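Local atomic coordinates of transferrin binding protein B (Actinobacillus suis, PDB entry 3PQU), a protein that probably binds host transferrin at the bacterial outer membrane as a lipoprotein receptor, a step in iron acquisition. Residues 477-482 / 493-498; 440-445 / 455-460. All coordinates share one frame; numbering follows the deposited sequence.

Contact 1: 477-482 / 493-498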
loop_
_atom_site.group_PDB
_atom_site.type_symbol
_atom_site.label_atom_id
_atom_site.label_comp_id
_atom_site.label_asym_id
_atom_site.label_seq_id
_atom_site.Cartn_x
_atom_site.Cartn_y
_atom_site.Cartn_z
ATOM N N LYS A 477 7.043 -31.820 4.156
ATOM C CA LYS A 477 7.780 -31.899 2.900
ATOM C C LYS A 477 6.927 -31.599 1.675
ATOM O O LYS A 477 5.762 -31.990 1.587
ATOM C CB LYS A 477 8.444 -33.267 2.749
ATOM C CG LYS A 477 9.627 -33.480 3.680
ATOM C CD LYS A 477 10.928 -33.639 2.900
ATOM C CE LYS A 477 11.398 -32.326 2.297
ATOM N NZ LYS A 477 12.618 -32.499 1.453
ATOM N N VAL A 478 7.529 -30.890 0.731
ATOM C CA VAL A 478 6.908 -30.633 -0.555
ATOM C C VAL A 478 7.818 -31.192 -1.639
ATOM O O VAL A 478 9.017 -30.907 -1.660
ATOM C CB VAL A 478 6.697 -29.124 -0.784
ATOM C CG1 VAL A 478 6.076 -28.871 -2.153
ATOM C CG2 VAL A 478 5.828 -28.537 0.319
ATOM N N ASN A 479 7.256 -32.011 -2.522
ATOM C CA ASN A 479 8.005 -32.514 -3.666
ATOM C C ASN A 479 7.254 -32.246 -4.952
ATOM O O ASN A 479 6.057 -32.512 -5.054
ATOM C CB ASN A 479 8.303 -33.999 -3.506
ATOM C CG ASN A 479 9.102 -34.282 -2.259
ATOM O OD1 ASN A 479 10.330 -34.194 -2.265
ATOM N ND2 ASN A 479 8.407 -34.594 -1.168
ATOM N N GLY A 480 7.960 -31.708 -5.935
ATOM C CA GLY A 480 7.294 -31.186 -7.107
ATOM C C GLY A 480 7.887 -31.668 -8.406
ATOM O O GLY A 480 9.071 -31.982 -8.491
ATOM N N LYS A 481 7.043 -31.721 -9.426
ATOM C CA LYS A 481 7.471 -32.066 -10.766
ATOM C C LYS A 481 6.899 -31.024 -11.718
ATOM O O LYS A 481 5.714 -30.715 -11.657
ATOM C CB LYS A 481 6.973 -33.466 -11.139
ATOM C CG LYS A 481 7.468 -34.580 -10.215
ATOM C CD LYS A 481 6.936 -35.939 -10.645
ATOM C CE LYS A 481 7.653 -37.067 -9.907
ATOM N NZ LYS A 481 7.238 -38.422 -10.376
ATOM N N LEU A 482 7.746 -30.478 -12.584
ATOM C CA LEU A 482 7.310 -29.519 -13.594
ATOM C C LEU A 482 7.647 -29.990 -15.010
ATOM O O LEU A 482 8.814 -30.232 -15.330
ATOM C CB LEU A 482 7.937 -28.156 -13.336
ATOM C CG LEU A 482 7.304 -27.344 -12.208
ATOM C CD1 LEU A 482 7.973 -27.615 -10.877
ATOM C CD2 LEU A 482 7.414 -25.893 -12.553
ATOM N N THR A 493 12.423 -30.593 -11.308
ATOM C CA THR A 493 11.820 -31.084 -10.074
ATOM C C THR A 493 12.145 -30.129 -8.936
ATOM O O THR A 493 13.068 -29.320 -9.035
ATOM C CB THR A 493 12.296 -32.504 -9.693
ATOM O OG1 THR A 493 13.669 -32.466 -9.285
ATOM C CG2 THR A 493 12.128 -33.461 -10.859
ATOM N N VAL A 494 11.380 -30.224 -7.855
ATOM C CA VAL A 494 11.626 -29.397 -6.684
ATOM C C VAL A 494 11.595 -30.206 -5.395
ATOM O O VAL A 494 10.710 -31.034 -5.183
ATOM C CB VAL A 494 10.598 -28.263 -6.555
ATOM C CG1 VAL A 494 10.822 -27.512 -5.260
ATOM C CG2 VAL A 494 10.689 -27.319 -7.742
ATOM N N ASP A 495 12.571 -29.950 -4.534
ATOM C CA ASP A 495 12.599 -30.535 -3.204
ATOM C C ASP A 495 12.639 -29.391 -2.206
ATOM O O ASP A 495 13.559 -28.574 -2.226
ATOM C CB ASP A 495 13.832 -31.418 -3.031
ATOM C CG ASP A 495 14.175 -32.183 -4.292
ATOM O OD1 ASP A 495 13.868 -33.392 -4.356
ATOM O OD2 ASP A 495 14.746 -31.573 -5.222
ATOM N N ALA A 496 11.642 -29.326 -1.336
ATOM C CA ALA A 496 11.539 -28.201 -0.419
ATOM C C ALA A 496 11.039 -28.602 0.959
ATOM O O ALA A 496 10.553 -29.711 1.169
ATOM C CB ALA A 496 10.650 -27.108 -1.013
ATOM N N THR A 497 11.160 -27.677 1.899
ATOM C CA THR A 497 10.722 -27.919 3.258
ATOM C C THR A 497 9.663 -26.906 3.672
ATOM O O THR A 497 9.808 -25.698 3.451
ATOM C CB THR A 497 11.901 -27.870 4.240
ATOM O OG1 THR A 497 12.840 -28.903 3.911
ATOM C CG2 THR A 497 11.412 -28.067 5.663
ATOM N N ILE A 498 8.589 -27.408 4.267
ATOM C CA ILE A 498 7.539 -26.553 4.792
ATOM C C ILE A 498 7.966 -25.924 6.109
ATOM O O ILE A 498 8.234 -26.621 7.087
ATOM C CB ILE A 498 6.252 -27.347 5.055
ATOM C CG1 ILE A 498 5.778 -28.046 3.780
ATOM C CG2 ILE A 498 5.179 -26.435 5.632
ATOM C CD1 ILE A 498 4.509 -28.841 3.961
#
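The amide of Asn-479 and the carboxylate of Asp-495, facing each other across two antiparallel strands, are the flat groups here. Their planes stand 79° apart and their nearest oxygens, Asn-479 OD1 and Asp-495 OD1, remain 4.2 Å from one another, a loose meeting that suits polar groups on the partly exposed side of a sheet; the Asp-495 side chain is poorly ordered. On this same side Lys-477 bends at its second and third torsions (chi2 -116°, chi3 72°), laying its CE methylene against Ala-496 O; NZ, 3.5 Å from Ala-496 O, is badly angled for a hydrogen bond. Two backbone bonds close each of the pairs Val-478 with Ala-496 and Gly-480 with Val-494, Gly-480 N reaching Val-494 O at 2.9 Å. Gly-480, lacking a side chain, lets the strands come close opposite Val-494 (CA-CA 4.7 Å). The other side is apolar: Val-478 CG2 presses tightly on Ile-498 CG1 at 3.5 Å, the two beta-branched side chains, well suited to extended strands, crossing at about a right angle, and Leu-482 CD1 rests on Val-494 CG2. Strand 467-472, whose Phe-469 touches Val-478 and Leu-482, and strand 502-508 flank the hairpin, while Val-533 and Phe-537 of strand 531-538 also touch its apolar side.

Contact 2: 440-445 / 455-460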
loop_
_atom_site.group_PDB
_atom_site.type_symbol
_atom_site.label_atom_id
_atom_site.label_comp_id
_atom_site.label_asym_id
_atom_site.label_seq_id
_atom_site.Cartn_x
_atom_site.Cartn_y
_atom_site.Cartn_z
ATOM N N VAL A 440 -1.968 -30.056 -8.379
ATOM C CA VAL A 440 -1.661 -29.922 -9.798
ATOM C C VAL A 440 -1.979 -28.524 -10.320
ATOM O O VAL A 440 -2.977 -27.917 -9.934
ATOM C CB VAL A 440 -2.391 -30.977 -10.667
ATOM C CG1 VAL A 440 -2.247 -32.377 -10.061
ATOM C CG2 VAL A 440 -3.850 -30.612 -10.833
ATOM N N GLY A 441 -1.111 -28.025 -11.194
ATOM C CA GLY A 441 -1.292 -26.728 -11.820
ATOM C C GLY A 441 -0.445 -26.608 -13.075
ATOM O O GLY A 441 -0.145 -27.613 -13.742
ATOM N N THR A 442 -0.059 -25.378 -13.392
ATOM C CA THR A 442 0.765 -25.093 -14.555
ATOM C C THR A 442 1.850 -24.097 -14.140
ATOM O O THR A 442 2.119 -23.952 -12.949
ATOM C CB THR A 442 -0.086 -24.542 -15.714
ATOM O OG1 THR A 442 0.704 -24.464 -16.903
ATOM C CG2 THR A 442 -0.657 -23.158 -15.364
ATOM N N TRP A 443 2.472 -23.426 -15.109
ATOM C CA TRP A 443 3.546 -22.480 -14.814
ATOM C C TRP A 443 3.953 -21.653 -16.020
ATOM O O TRP A 443 3.565 -21.943 -17.149
ATOM C CB TRP A 443 4.778 -23.205 -14.261
ATOM C CG TRP A 443 5.355 -24.254 -15.178
ATOM C CD1 TRP A 443 4.677 -25.272 -15.793
ATOM C CD2 TRP A 443 6.731 -24.408 -15.555
ATOM N NE1 TRP A 443 5.543 -26.040 -16.536
ATOM C CE2 TRP A 443 6.810 -25.532 -16.409
ATOM C CE3 TRP A 443 7.903 -23.702 -15.261
ATOM C CZ2 TRP A 443 8.012 -25.967 -16.968
ATOM C CZ3 TRP A 443 9.094 -24.133 -15.816
ATOM C CH2 TRP A 443 9.139 -25.254 -16.666
ATOM N N ASP A 444 4.722 -20.603 -15.764
ATOM C CA ASP A 444 5.340 -19.824 -16.822
ATOM C C ASP A 444 6.823 -19.796 -16.515
ATOM O O ASP A 444 7.218 -19.770 -15.354
ATOM C CB ASP A 444 4.784 -18.399 -16.866
ATOM C CG ASP A 444 3.397 -18.331 -17.476
ATOM O OD1 ASP A 444 3.214 -18.829 -18.610
ATOM O OD2 ASP A 444 2.490 -17.775 -16.818
ATOM N N ALA A 445 7.649 -19.823 -17.551
ATOM C CA ALA A 445 9.085 -19.780 -17.343
ATOM C C ALA A 445 9.831 -19.359 -18.593
ATOM O O ALA A 445 9.267 -19.306 -19.685
ATOM C CB ALA A 445 9.585 -21.123 -16.866
ATOM N N ALA A 455 7.891 -21.669 -21.142
ATOM C CA ALA A 455 6.770 -22.478 -20.699
ATOM C C ALA A 455 5.566 -21.553 -20.597
ATOM O O ALA A 455 5.666 -20.457 -20.045
ATOM C CB ALA A 455 7.070 -23.113 -19.365
ATOM N N GLU A 456 4.435 -21.986 -21.143
ATOM C CA GLU A 456 3.239 -21.155 -21.183
ATOM C C GLU A 456 2.087 -21.831 -20.451
ATOM O O GLU A 456 1.729 -22.968 -20.748
ATOM C CB GLU A 456 2.848 -20.844 -22.632
ATOM C CG GLU A 456 3.877 -20.016 -23.390
ATOM C CD GLU A 456 3.427 -18.586 -23.623
ATOM O OE1 GLU A 456 2.299 -18.392 -24.122
ATOM O OE2 GLU A 456 4.205 -17.657 -23.311
ATOM N N ALA A 457 1.513 -21.124 -19.485
ATOM C CA ALA A 457 0.452 -21.683 -18.659
ATOM C C ALA A 457 -0.704 -22.211 -19.500
ATOM O O ALA A 457 -1.132 -21.564 -20.452
ATOM C CB ALA A 457 -0.045 -20.641 -17.680
ATOM N N ASP A 458 -1.202 -23.393 -19.146
ATOM C CA ASP A 458 -2.374 -23.962 -19.809
ATOM C C ASP A 458 -3.117 -24.909 -18.876
ATOM O O ASP A 458 -2.664 -25.174 -17.764
ATOM C CB ASP A 458 -1.985 -24.676 -21.109
ATOM C CG ASP A 458 -1.170 -25.938 -20.869
ATOM O OD1 ASP A 458 -0.450 -26.365 -21.798
ATOM O OD2 ASP A 458 -1.246 -26.506 -19.761
ATOM N N ASN A 459 -4.256 -25.415 -19.333
ATOM C CA ASN A 459 -5.073 -26.322 -18.529
ATOM C C ASN A 459 -5.090 -27.763 -19.041
ATOM O O ASN A 459 -5.936 -28.561 -18.632
ATOM C CB ASN A 459 -6.504 -25.793 -18.410
ATOM C CG ASN A 459 -7.099 -25.408 -19.757
ATOM O OD1 ASN A 459 -6.423 -25.457 -20.789
ATOM N ND2 ASN A 459 -8.369 -25.016 -19.750
ATOM N N ASN A 460 -4.160 -28.093 -19.932
ATOM C CA ASN A 460 -4.026 -29.465 -20.416
ATOM C C ASN A 460 -3.347 -30.356 -19.376
ATOM O O ASN A 460 -2.119 -30.446 -19.325
ATOM C CB ASN A 460 -3.258 -29.499 -21.742
ATOM C CG ASN A 460 -3.244 -30.881 -22.380
ATOM O OD1 ASN A 460 -3.734 -31.853 -21.805
ATOM N ND2 ASN A 460 -2.676 -30.971 -23.573
HETATM O O HOH W 1 5.055 -18.073 -20.203
#
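Thr-442 and Asp-444 grip the backbone of 455-460 just where it leaves the sheet. Ala-445 and Ala-455 form the hydrogen-bonded antiparallel pair, with Ala-455 N to Ala-445 O at 3.1 Å; beyond it, side chains take over as acceptors. Ala-457 N donates to Asp-444 OD1 (3.0 Å), meeting it from above the carboxylate plane, and Asp-458 N donates to Thr-442 OG1 (3.1 Å) with an N-H...O angle of 160°. The threonine hydroxyl, placed anti to its own N (chi1 -171°), points at the loop and also bonds to Tyr-465 O, its strongest polar partner, while its CG2 packs tightly on Ala-457 CB at 3.5 Å. On the indole of Trp-443, Ala-455 CB sits over the centre of the six-membered ring, 3.8 Å from Trp-443 CE2, a CH-pi contact for which a methyl is small enough to sit over the face. Farther out, Phe-483 O accepts from Trp-443 NE1, and Phe-402 and Cys-393, from strands 400-409 and 386-393, pack against Thr-442. Two side-chain oxygens thus stand in for the carbonyls of a strand, satisfying the N-H groups of Ala-457 and Asp-458, and the buried carboxylate of Asp-444 is probably stabilised in part by the N-H of Ala-457.

Contact 2 closes before contact 1 opens, so the two follow in series along the chain, both within the C-lobe beta barrel. Their centres lie about 17 Å apart, and strand 467-472 bridges them within a single antiparallel sheet, pairing with strand 436-448 on one hand and with 477-482 on the other. They also touch directly: Leu-482 CD2 packs on Trp-443 CD2 at 3.4 Å, linking the apolar side of the hairpin to the indole. Contact 1 is a regular hairpin of the barrel wall, whereas contact 2, through Thr-442 and Asp-444 as well as Ala-457, packs against strands 386-393 and 400-409 of the C-lobe handle domain, thereby joining barrel to handle.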